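Local coordinates for protein type III pantothenate kinase (Campylobacter jejuni, PDB 2NRH) that probably catalyses the ATP-dependent phosphorylation of pantothenate, the first step of coenzyme A biosynthesis, as a homodimer that needs a monovalent cation, at residues Q28-K33 with E45-H50; F66-Q71 with S104-G109; F110-I115 with K156-L161; Y172-D177 with K192-R197. The protein carries 2 engineered substitutions. All blocks are in the same frame, centred on the assembly; numbering follows the deposited sequence.

Interaction 1. Residues Q28-K33 with E45-H50; sequences QFLEFK and EHLKEH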
# COMPACT_ATOMS: atom_id res chain seq x y z
N GLN B 28 -28.66 -6.69 -2.98
CA GLN B 28 -29.71 -6.12 -2.11
C GLN B 28 -30.19 -4.78 -2.65
O GLN B 28 -31.41 -4.47 -2.63
CB GLN B 28 -29.24 -6.03 -0.65
CG GLN B 28 -29.13 -7.45 0.05
CD GLN B 28 -28.17 -7.50 1.21
OE1 GLN B 28 -27.51 -6.50 1.55
NE2 GLN B 28 -28.05 -8.67 1.82
N PHE B 29 -29.25 -3.97 -3.14
CA PHE B 29 -29.60 -2.64 -3.54
C PHE B 29 -30.53 -2.72 -4.79
O PHE B 29 -31.51 -1.96 -4.95
CB PHE B 29 -28.34 -1.80 -3.85
CG PHE B 29 -28.67 -0.49 -4.56
CD1 PHE B 29 -29.16 0.59 -3.84
CD2 PHE B 29 -28.52 -0.37 -5.92
CE1 PHE B 29 -29.46 1.77 -4.45
CE2 PHE B 29 -28.84 0.85 -6.58
CZ PHE B 29 -29.31 1.90 -5.86
N LEU B 30 -30.20 -3.64 -5.67
CA LEU B 30 -30.95 -3.73 -6.91
C LEU B 30 -32.43 -4.16 -6.69
O LEU B 30 -33.29 -3.87 -7.54
CB LEU B 30 -30.19 -4.66 -7.89
CG LEU B 30 -28.84 -4.09 -8.37
CD1 LEU B 30 -27.97 -5.15 -9.04
CD2 LEU B 30 -29.05 -2.92 -9.31
N GLU B 31 -32.73 -4.79 -5.55
CA GLU B 31 -34.07 -5.31 -5.22
C GLU B 31 -34.85 -4.41 -4.30
O GLU B 31 -35.97 -4.74 -3.94
CB GLU B 31 -33.98 -6.64 -4.46
CG GLU B 31 -33.37 -7.82 -5.20
CD GLU B 31 -34.11 -8.14 -6.49
OE1 GLU B 31 -35.37 -8.22 -6.47
OE2 GLU B 31 -33.41 -8.31 -7.51
N PHE B 32 -34.22 -3.32 -3.85
CA PHE B 32 -34.80 -2.38 -2.93
C PHE B 32 -35.93 -1.65 -3.65
O PHE B 32 -35.80 -1.25 -4.82
CB PHE B 32 -33.69 -1.43 -2.48
CG PHE B 32 -34.07 -0.47 -1.37
CD1 PHE B 32 -34.15 -0.89 -0.05
CD2 PHE B 32 -34.27 0.89 -1.63
CE1 PHE B 32 -34.44 0.02 0.98
CE2 PHE B 32 -34.58 1.81 -0.61
CZ PHE B 32 -34.65 1.37 0.69
N LYS B 33 -37.07 -1.50 -3.00
CA LYS B 33 -37.98 -0.46 -3.44
C LYS B 33 -38.49 0.29 -2.25
O LYS B 33 -38.57 -0.26 -1.16
CB LYS B 33 -39.11 -0.96 -4.35
CG LYS B 33 -39.82 0.25 -5.09
CD LYS B 33 -40.13 0.02 -6.61
CE LYS B 33 -40.61 1.32 -7.27
NZ LYS B 33 -41.38 1.12 -8.55
N GLU B 45 -20.32 2.75 -12.00
CA GLU B 45 -20.62 3.04 -13.39
C GLU B 45 -21.67 2.06 -13.91
O GLU B 45 -22.37 2.32 -14.92
CB GLU B 45 -19.36 2.85 -14.19
CG GLU B 45 -18.21 3.76 -13.73
CD GLU B 45 -18.38 5.15 -14.28
OE1 GLU B 45 -18.65 5.25 -15.51
OE2 GLU B 45 -18.27 6.11 -13.49
N HIS B 46 -21.73 0.93 -13.23
CA HIS B 46 -22.56 -0.15 -13.64
C HIS B 46 -24.02 0.12 -13.30
O HIS B 46 -24.90 -0.55 -13.84
CB HIS B 46 -22.04 -1.46 -13.02
CG HIS B 46 -20.68 -1.84 -13.51
ND1 HIS B 46 -20.46 -2.28 -14.80
CD2 HIS B 46 -19.47 -1.78 -12.92
CE1 HIS B 46 -19.17 -2.51 -14.97
NE2 HIS B 46 -18.54 -2.19 -13.85
N LEU B 47 -24.30 1.08 -12.42
CA LEU B 47 -25.65 1.23 -11.90
C LEU B 47 -26.32 2.45 -12.44
O LEU B 47 -27.45 2.76 -12.04
CB LEU B 47 -25.71 1.25 -10.35
CG LEU B 47 -25.22 0.09 -9.45
CD1 LEU B 47 -25.42 0.44 -8.01
CD2 LEU B 47 -25.84 -1.27 -9.76
N LYS B 48 -25.63 3.15 -13.33
CA LYS B 48 -26.18 4.36 -13.93
C LYS B 48 -27.54 4.22 -14.70
O LYS B 48 -28.44 5.03 -14.50
CB LYS B 48 -25.12 5.07 -14.75
CG LYS B 48 -24.04 5.71 -13.88
CD LYS B 48 -23.14 6.59 -14.74
CE LYS B 48 -21.75 6.94 -14.11
NZ LYS B 48 -21.67 7.19 -12.62
N GLU B 49 -27.70 3.18 -15.52
CA GLU B 49 -28.96 2.89 -16.22
C GLU B 49 -30.08 2.56 -15.22
O GLU B 49 -31.22 3.04 -15.31
CB GLU B 49 -28.73 1.67 -17.11
CG GLU B 49 -28.81 1.92 -18.62
CD GLU B 49 -30.11 1.38 -19.24
OE1 GLU B 49 -31.21 1.85 -18.84
OE2 GLU B 49 -30.03 0.51 -20.16
N HIS B 50 -29.75 1.67 -14.29
CA HIS B 50 -30.69 1.31 -13.28
C HIS B 50 -31.22 2.50 -12.53
O HIS B 50 -32.40 2.58 -12.28
CB HIS B 50 -30.09 0.32 -12.29
CG HIS B 50 -31.03 -0.02 -11.17
ND1 HIS B 50 -32.01 -0.98 -11.30
CD2 HIS B 50 -31.16 0.50 -9.92
CE1 HIS B 50 -32.68 -1.06 -10.16
NE2 HIS B 50 -32.18 -0.18 -9.31
O HOH W 1 -32.76 0.15 -6.39
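His50 holds its CG anti to the backbone N (chi1 177°), which carries the imidazole across to Leu30 and Phe29. Leu30 turns the other way at its first torsion, with CG anti to the carbonyl carbon, and its CD2 comes to rest over one face of that imidazole. This is a CH-pi contact. CD2 of Leu30 lies 3.9 Å from the centroid of the His50 ring and only 5° off the ring normal. CD2 of Leu30 also lies 3.6 Å from CD2 of Leu47. One branch of Leu30 thus meets both partners. Phe29 points toward residues 45-50 as well. CE2 of Phe29 meets CD1 of Leu47 at 3.7 Å. The rings of Phe29 and His50 pass obliquely, with their planes at 65°.

The polar link is a water. The water donates to the carbonyl O of Phe29 at 2.8 Å. The water O also hydrogen-bonds NE2 of His50 at 3.0 Å, lying at the edge of the imidazole and in its plane. A methyl thus covers one face of the imidazole, and a water is bound at its edge. The same water sits above one face of the Phe29 ring, toward its rim.

On the sheet side, Phe29 packs on Cys6 and Ile8 of strand 4-8 and on Ala13 and Phe15 of strand 12-16. Leu47 also rests on Ile8, which is predicted to line the ATP site. The contact joins helix 26-30 to the start of helix 48-53 and the residue just before it, over the first five-stranded mixed sheet, as in the N-terminal half of an ASKHA (actin-like ATPase) fold.

Interaction 2. Residues F66-Q71 with S104-G109; sequences FDTIYQ and SIHLGG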
# COMPACT_ATOMS: atom_id res chain seq x y z
N PHE B 66 -17.63 22.63 -6.29
CA PHE B 66 -16.49 22.30 -5.51
C PHE B 66 -15.27 22.68 -6.30
O PHE B 66 -15.12 22.24 -7.41
CB PHE B 66 -16.56 20.78 -5.21
CG PHE B 66 -15.42 20.26 -4.42
CD1 PHE B 66 -15.31 20.54 -3.07
CD2 PHE B 66 -14.47 19.44 -5.02
CE1 PHE B 66 -14.27 20.05 -2.33
CE2 PHE B 66 -13.46 18.93 -4.29
CZ PHE B 66 -13.33 19.26 -2.94
N ASP B 67 -14.41 23.51 -5.75
CA ASP B 67 -13.29 24.08 -6.52
C ASP B 67 -12.07 23.15 -6.53
O ASP B 67 -11.32 23.10 -5.59
CB ASP B 67 -12.95 25.49 -5.98
CG ASP B 67 -12.03 26.31 -6.92
OD1 ASP B 67 -11.39 25.78 -7.87
OD2 ASP B 67 -11.96 27.56 -6.69
N THR B 68 -11.92 22.41 -7.63
CA THR B 68 -10.84 21.38 -7.87
C THR B 68 -10.38 21.41 -9.36
O THR B 68 -11.15 21.80 -10.22
CB THR B 68 -11.33 19.89 -7.47
OG1 THR B 68 -10.23 18.98 -7.54
CG2 THR B 68 -12.36 19.37 -8.42
N ILE B 69 -9.16 20.98 -9.66
CA ILE B 69 -8.73 20.74 -11.06
C ILE B 69 -8.33 19.28 -11.27
O ILE B 69 -7.67 18.92 -12.28
CB ILE B 69 -7.50 21.60 -11.49
CG1 ILE B 69 -6.34 21.42 -10.51
CG2 ILE B 69 -7.90 23.05 -11.73
CD1 ILE B 69 -5.06 22.05 -11.00
N TYR B 70 -8.64 18.48 -10.26
CA TYR B 70 -8.36 17.05 -10.22
C TYR B 70 -9.32 16.42 -11.17
O TYR B 70 -10.51 16.39 -10.91
CB TYR B 70 -8.59 16.50 -8.79
CG TYR B 70 -8.21 15.03 -8.56
CD1 TYR B 70 -7.28 14.68 -7.56
CD2 TYR B 70 -8.80 14.00 -9.30
CE1 TYR B 70 -6.95 13.35 -7.33
CE2 TYR B 70 -8.50 12.69 -9.08
CZ TYR B 70 -7.58 12.36 -8.09
OH TYR B 70 -7.30 11.03 -7.88
N GLN B 71 -8.79 15.89 -12.27
CA GLN B 71 -9.62 15.28 -13.32
C GLN B 71 -10.48 14.10 -12.84
O GLN B 71 -9.99 13.12 -12.31
CB GLN B 71 -8.73 14.80 -14.47
CG GLN B 71 -7.73 15.83 -15.00
CD GLN B 71 -6.75 15.22 -16.00
OE1 GLN B 71 -6.91 14.06 -16.45
NE2 GLN B 71 -5.73 15.99 -16.37
N SER B 104 -11.70 26.26 1.39
CA SER B 104 -12.70 25.74 0.52
C SER B 104 -12.14 25.47 -0.88
O SER B 104 -12.92 25.46 -1.85
CB SER B 104 -13.92 26.73 0.42
OG SER B 104 -14.68 26.85 1.62
N ILE B 105 -10.83 25.30 -1.02
CA ILE B 105 -10.23 24.86 -2.31
C ILE B 105 -9.55 23.51 -2.19
O ILE B 105 -8.87 23.23 -1.21
CB ILE B 105 -9.26 25.92 -2.89
CG1 ILE B 105 -10.04 27.21 -3.19
CG2 ILE B 105 -8.64 25.45 -4.24
CD1 ILE B 105 -9.19 28.43 -3.31
N HIS B 106 -9.77 22.65 -3.18
CA HIS B 106 -9.23 21.29 -3.21
C HIS B 106 -7.87 21.40 -3.84
O HIS B 106 -7.74 21.76 -5.02
CB HIS B 106 -10.17 20.35 -4.01
CG HIS B 106 -9.67 18.93 -4.11
ND1 HIS B 106 -9.38 18.33 -5.32
CD2 HIS B 106 -9.37 18.01 -3.17
CE1 HIS B 106 -8.92 17.11 -5.11
NE2 HIS B 106 -8.90 16.89 -3.81
N LEU B 107 -6.85 21.18 -3.02
CA LEU B 107 -5.47 21.32 -3.40
C LEU B 107 -4.93 20.05 -4.10
O LEU B 107 -3.82 20.03 -4.64
CB LEU B 107 -4.64 21.62 -2.15
CG LEU B 107 -4.90 22.93 -1.35
CD1 LEU B 107 -3.93 23.04 -0.18
CD2 LEU B 107 -4.85 24.22 -2.16
N GLY B 108 -5.68 18.96 -4.10
CA GLY B 108 -5.07 17.73 -4.59
C GLY B 108 -5.38 16.65 -3.60
O GLY B 108 -5.99 16.91 -2.58
N GLY B 109 -5.01 15.43 -3.94
CA GLY B 109 -5.32 14.29 -3.06
C GLY B 109 -4.64 13.04 -3.59
O GLY B 109 -4.09 13.04 -4.72
O HOH W 2 -7.65 20.08 -7.33
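The loop that carries Tyr70, a predicted substrate-binding residue, lies along strand 105-113, outermost within its own chain, and meets it mainly through His106. The backbone bond runs from His106 N to the O of Asp67, 2.9 Å long and nearly straight at 166°. Next to it, OG1 of Thr68 and ND1 of His106 are hydrogen-bonded, at a modelled 2.5 Å that is probably somewhat too short. Either atom could be the donor. Thr68 lies alongside the histidine and points the same way. Its OG1 is anti to the backbone N (chi1 -172°), where it also accepts from Tyr70 N in an ST turn. A water joins the Thr68 hydroxyl and Ile69 N to the carbonyl O of His106.

Phe66, Tyr70 and His106 form an aromatic cluster in which the Phe66 and Tyr70 rings each lie obliquely to that of His106. CZ of Phe66 touches CB of His106 at 3.5 Å. CB of Tyr70 comes to the edge of the imidazole, 3.7 Å from CE1 of His106. On one face of that ring sits the backbone N of Gly108. NE2 of His106 hydrogen-bonds Asp99 on the adjacent strand, so both ring nitrogens have partners, which probably fixes the rotation of the ring. The Tyr70 hydroxyl bonds Arg77, another predicted substrate residue, and the Tyr70 side chain packs on Ala149 of the second subunit.

Interaction 3. Residues F110-I115 with K156-L161; sequences FILPGI and KGIYLL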
# COMPACT_ATOMS: atom_id res chain seq x y z
N PHE B 110 -4.67 11.98 -2.79
CA PHE B 110 -4.06 10.73 -3.25
C PHE B 110 -4.69 9.49 -2.65
O PHE B 110 -5.49 9.58 -1.72
CB PHE B 110 -2.56 10.70 -3.04
CG PHE B 110 -2.14 10.94 -1.62
CD1 PHE B 110 -1.77 9.85 -0.81
CD2 PHE B 110 -2.10 12.25 -1.10
CE1 PHE B 110 -1.38 10.05 0.53
CE2 PHE B 110 -1.68 12.48 0.23
CZ PHE B 110 -1.33 11.39 1.07
N ILE B 111 -4.27 8.35 -3.19
CA ILE B 111 -4.96 7.08 -2.97
C ILE B 111 -3.99 5.98 -2.54
O ILE B 111 -2.80 5.83 -3.03
CB ILE B 111 -5.79 6.62 -4.26
CG1 ILE B 111 -6.66 7.74 -4.79
CG2 ILE B 111 -6.60 5.32 -4.00
CD1 ILE B 111 -7.10 7.49 -6.19
N LEU B 112 -4.51 5.20 -1.64
CA LEU B 112 -3.75 4.07 -1.11
C LEU B 112 -4.61 2.82 -1.19
O LEU B 112 -5.84 2.93 -1.13
CB LEU B 112 -3.44 4.42 0.35
CG LEU B 112 -2.10 4.94 0.88
CD1 LEU B 112 -1.35 5.68 -0.09
CD2 LEU B 112 -2.25 5.74 2.17
N PRO B 113 -4.02 1.63 -1.19
CA PRO B 113 -5.00 0.53 -0.98
C PRO B 113 -5.69 0.60 0.39
O PRO B 113 -5.09 1.12 1.37
CB PRO B 113 -4.14 -0.77 -1.08
CG PRO B 113 -2.85 -0.36 -1.74
CD PRO B 113 -2.65 1.10 -1.21
N GLY B 114 -6.93 0.15 0.44
CA GLY B 114 -7.58 -0.20 1.70
C GLY B 114 -6.85 -1.31 2.43
O GLY B 114 -6.11 -2.09 1.82
N ILE B 115 -7.03 -1.36 3.73
CA ILE B 115 -6.31 -2.28 4.63
C ILE B 115 -6.53 -3.76 4.31
O ILE B 115 -5.54 -4.54 4.28
CB ILE B 115 -6.65 -1.96 6.13
CG1 ILE B 115 -6.16 -0.56 6.49
CG2 ILE B 115 -6.04 -2.99 7.09
CD1 ILE B 115 -6.49 -0.19 7.91
N LYS B 156 2.17 2.18 9.43
CA LYS B 156 3.07 3.33 9.51
C LYS B 156 3.20 4.10 8.24
O LYS B 156 3.40 5.32 8.29
CB LYS B 156 4.46 2.97 10.04
CG LYS B 156 4.91 4.08 11.02
CD LYS B 156 6.37 4.36 11.06
CE LYS B 156 6.61 5.34 12.20
NZ LYS B 156 8.09 5.41 12.53
N GLY B 157 3.14 3.38 7.11
CA GLY B 157 3.07 3.97 5.79
C GLY B 157 1.91 4.95 5.65
O GLY B 157 2.08 6.04 5.12
N ILE B 158 0.72 4.54 6.10
CA ILE B 158 -0.46 5.42 6.14
C ILE B 158 -0.31 6.54 7.16
O ILE B 158 -0.69 7.66 6.89
CB ILE B 158 -1.79 4.62 6.50
CG1 ILE B 158 -2.11 3.53 5.49
CG2 ILE B 158 -2.97 5.51 6.51
CD1 ILE B 158 -3.03 2.52 6.05
N TYR B 159 0.19 6.23 8.36
CA TYR B 159 0.45 7.25 9.36
C TYR B 159 1.38 8.36 8.83
O TYR B 159 1.08 9.51 8.96
CB TYR B 159 1.02 6.65 10.67
CG TYR B 159 1.42 7.73 11.66
CD1 TYR B 159 0.48 8.29 12.54
CD2 TYR B 159 2.73 8.25 11.68
CE1 TYR B 159 0.84 9.32 13.44
CE2 TYR B 159 3.09 9.29 12.56
CZ TYR B 159 2.14 9.81 13.44
OH TYR B 159 2.49 10.80 14.34
N LEU B 160 2.49 8.00 8.21
CA LEU B 160 3.40 9.03 7.73
C LEU B 160 2.89 9.81 6.54
O LEU B 160 3.07 11.04 6.51
CB LEU B 160 4.81 8.49 7.44
CG LEU B 160 5.65 7.88 8.57
CD1 LEU B 160 6.87 7.19 8.00
CD2 LEU B 160 6.04 8.97 9.56
N LEU B 161 2.26 9.15 5.57
CA LEU B 161 1.61 9.89 4.48
C LEU B 161 0.59 10.87 5.00
O LEU B 161 0.54 12.00 4.53
CB LEU B 161 0.95 8.98 3.44
CG LEU B 161 1.98 8.40 2.50
CD1 LEU B 161 1.44 7.07 2.03
CD2 LEU B 161 2.33 9.38 1.33
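Leu161 reaches from helix 146-165 to strand 105-113, outermost within its chain in the second mixed sheet, a helix-on-sheet packing in the C-terminal half of this ASKHA-type kinase. CB of Leu161 starts the contact, 3.9 Å from CE1 of Phe110. From CG the two methyls part. CD2 of Leu161 stays with the phenylalanine and meets the same CE1 of Phe110 at 3.9 Å, obliquely to the ring. The other methyl goes to the isobutyl group of Leu112, where CD1 of Leu161 lies 3.8 Å from CD1 of Leu112 and nearly as close to its CD2. The fork thus fits between two residues that point to the same side of the strand.

Phe110 has CG between its own backbone N and carbonyl carbon (chi1 56°). This torsion swings the ring toward the helix, and CE1 and CZ are the ring atoms that reach Leu161. The axes of segments 110-113 and 156-161 run almost antiparallel (168°) and approach to 10.7 Å. All the contacts are apolar.

Other groups pack around these side chains. Ile96 and Ile98 of strand 95-102 pack on Leu112. The second subunit adds Tyr152, whose ring meets that of Phe110, and Gly157, which packs on Leu161. The contact therefore also borders the dimer interface. One turn back along the helix, Ile158 extends the row, and CG1 of Ile158 lies 4.0 Å from CD2 of Leu112.

Interaction 4. Residues Y172-D177 with K192-R197; sequences YFTGGD and KLLIFR. With SO4 (sulfate ion), chain E.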
# COMPACT_ATOMS: atom_id res chain seq x y z
N TYR B 172 -9.93 15.20 9.30
CA TYR B 172 -11.22 14.60 9.44
C TYR B 172 -11.08 13.19 8.86
O TYR B 172 -10.30 12.99 7.89
CB TYR B 172 -12.24 15.45 8.72
CG TYR B 172 -12.27 16.90 9.24
CD1 TYR B 172 -13.20 17.28 10.19
CD2 TYR B 172 -11.34 17.85 8.79
CE1 TYR B 172 -13.25 18.53 10.65
CE2 TYR B 172 -11.37 19.12 9.26
CZ TYR B 172 -12.32 19.46 10.20
OH TYR B 172 -12.41 20.73 10.70
N PHE B 173 -11.77 12.22 9.48
CA PHE B 173 -11.65 10.83 9.14
C PHE B 173 -13.04 10.28 9.02
O PHE B 173 -13.94 10.73 9.72
CB PHE B 173 -10.92 10.02 10.24
CG PHE B 173 -9.44 9.97 10.07
CD1 PHE B 173 -8.84 9.00 9.28
CD2 PHE B 173 -8.63 10.89 10.73
CE1 PHE B 173 -7.43 8.96 9.12
CE2 PHE B 173 -7.26 10.85 10.58
CZ PHE B 173 -6.65 9.87 9.76
N THR B 174 -13.20 9.31 8.11
CA THR B 174 -14.51 8.65 7.89
C THR B 174 -14.26 7.28 7.31
O THR B 174 -13.11 6.92 7.05
CB THR B 174 -15.53 9.52 6.99
OG1 THR B 174 -16.85 8.97 7.06
CG2 THR B 174 -15.09 9.66 5.53
N GLY B 175 -15.32 6.50 7.18
CA GLY B 175 -15.16 5.16 6.61
C GLY B 175 -14.95 4.07 7.65
O GLY B 175 -14.64 4.38 8.82
N GLY B 176 -15.13 2.81 7.23
CA GLY B 176 -15.02 1.64 8.11
C GLY B 176 -13.73 1.57 8.88
O GLY B 176 -13.72 1.05 9.98
N ASP B 177 -12.63 2.12 8.34
CA ASP B 177 -11.33 2.04 9.04
C ASP B 177 -10.89 3.38 9.55
O ASP B 177 -9.74 3.54 9.97
CB ASP B 177 -10.22 1.44 8.15
CG ASP B 177 -10.37 -0.08 7.96
OD1 ASP B 177 -10.46 -0.81 8.98
OD2 ASP B 177 -10.36 -0.56 6.81
N LYS B 192 -18.28 9.19 11.06
CA LYS B 192 -18.81 8.14 10.21
C LYS B 192 -19.67 8.70 9.09
O LYS B 192 -19.78 8.09 8.03
CB LYS B 192 -19.67 7.21 11.08
CG LYS B 192 -20.34 6.05 10.37
CD LYS B 192 -21.18 5.27 11.36
CE LYS B 192 -21.50 3.90 10.82
NZ LYS B 192 -22.80 3.41 11.44
N LEU B 193 -20.26 9.86 9.34
CA LEU B 193 -21.23 10.41 8.42
C LEU B 193 -20.73 11.59 7.60
O LEU B 193 -21.54 12.39 7.16
CB LEU B 193 -22.50 10.83 9.16
CG LEU B 193 -23.21 9.90 10.16
CD1 LEU B 193 -24.16 10.72 11.02
CD2 LEU B 193 -23.98 8.78 9.50
N LEU B 194 -19.44 11.71 7.36
CA LEU B 194 -18.94 12.87 6.60
C LEU B 194 -19.66 13.14 5.27
O LEU B 194 -19.96 14.30 4.92
CB LEU B 194 -17.45 12.75 6.32
CG LEU B 194 -16.55 13.63 7.15
CD1 LEU B 194 -15.28 13.83 6.38
CD2 LEU B 194 -17.24 15.03 7.51
N ILE B 195 -19.89 12.07 4.53
CA ILE B 195 -20.40 12.13 3.18
C ILE B 195 -21.85 12.57 3.25
O ILE B 195 -22.25 13.45 2.52
CB ILE B 195 -20.21 10.74 2.46
CG1 ILE B 195 -18.77 10.58 2.02
CG2 ILE B 195 -21.04 10.65 1.23
CD1 ILE B 195 -18.49 9.32 1.23
N PHE B 196 -22.63 11.94 4.13
CA PHE B 196 -24.04 12.27 4.30
C PHE B 196 -24.24 13.70 4.79
O PHE B 196 -25.31 14.28 4.57
CB PHE B 196 -24.72 11.32 5.28
CG PHE B 196 -25.03 9.99 4.73
CD1 PHE B 196 -25.81 9.85 3.58
CD2 PHE B 196 -24.56 8.84 5.36
CE1 PHE B 196 -26.10 8.60 3.05
CE2 PHE B 196 -24.84 7.56 4.85
CZ PHE B 196 -25.62 7.45 3.68
N ARG B 197 -23.24 14.25 5.48
CA ARG B 197 -23.23 15.68 5.83
C ARG B 197 -23.04 16.60 4.59
O ARG B 197 -23.71 17.62 4.46
CB ARG B 197 -22.14 15.99 6.88
CG ARG B 197 -22.38 15.37 8.25
CD ARG B 197 -21.47 16.00 9.38
NE ARG B 197 -22.21 16.12 10.65
CZ ARG B 197 -21.97 17.02 11.61
NH1 ARG B 197 -20.97 17.91 11.52
NH2 ARG B 197 -22.73 17.02 12.70
S SO4 E . -16.60 1.80 4.26
O1 SO4 E . -15.84 2.97 4.67
O2 SO4 E . -16.20 0.67 5.09
O3 SO4 E . -18.03 2.08 4.45
O4 SO4 E . -16.28 1.48 2.85
O HOH W 3 -18.66 9.34 5.20
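The Tyr172 ring turns away from residues 192-197 and gives them neither a face nor an edge. CB of Tyr172 does the touching, 4.2 Å from CD1 of Leu194. Beyond this segment pair, the side chain of Tyr172 packs on Ile84.

Thr174 carries the middle of the contact. CB of Thr174 meets CB of Leu194 at 3.8 Å, and its CG2 touches the same atom. OG1, anti to the backbone N (chi1 -168°), faces the start of helix 194-204. There OG1 of Thr174 accepts a hydrogen bond of 2.6 Å from a water O, and that water O in turn accepts from Ile195 N at 3.1 Å. The strongest protein partner of this hydroxyl is the carbonyl O of Asp191. Strand 171-174 thus meets the beginning of the helix through Leu194, a water and the carbonyl groups of Asp191 and Lys192.

Past the strand, Gly176 N donates to O1 of a sulfate ion at 2.7 Å, with an angle of 160°. Gly175 and Gly176 let the anion come close to the backbone. The sulfate probably comes from the crystallisation liquor. Its binding by a backbone N-H at Gly175-Gly176, with Thr174 beside the predicted potassium ligand Asp91, is consistent with a place suited to a phosphate group of the nucleotide.

How the interactions relate
Interaction 3 is the most buried of the four, and it is wholly apolar. The others are partly buried and add polar links. Interaction 1 stands apart on the first sheet, its centre about 23 to 31 Å from the centres of the others, and joins helix 26-30 to the start of helix 48-53 through apolar packing and a water. Interactions 2 and 3 share strand 105-113 and touch between Tyr70 and Ile111. Both meet the second subunit, but interaction 2 is hydrogen-bonded round a histidine, whereas interaction 3 is one phenylalanine among aliphatic side chains. Interaction 4 reaches the same second sheet from strand 171-174 and touches interaction 3 between Ile115 and Asp177. It alone includes a bound anion.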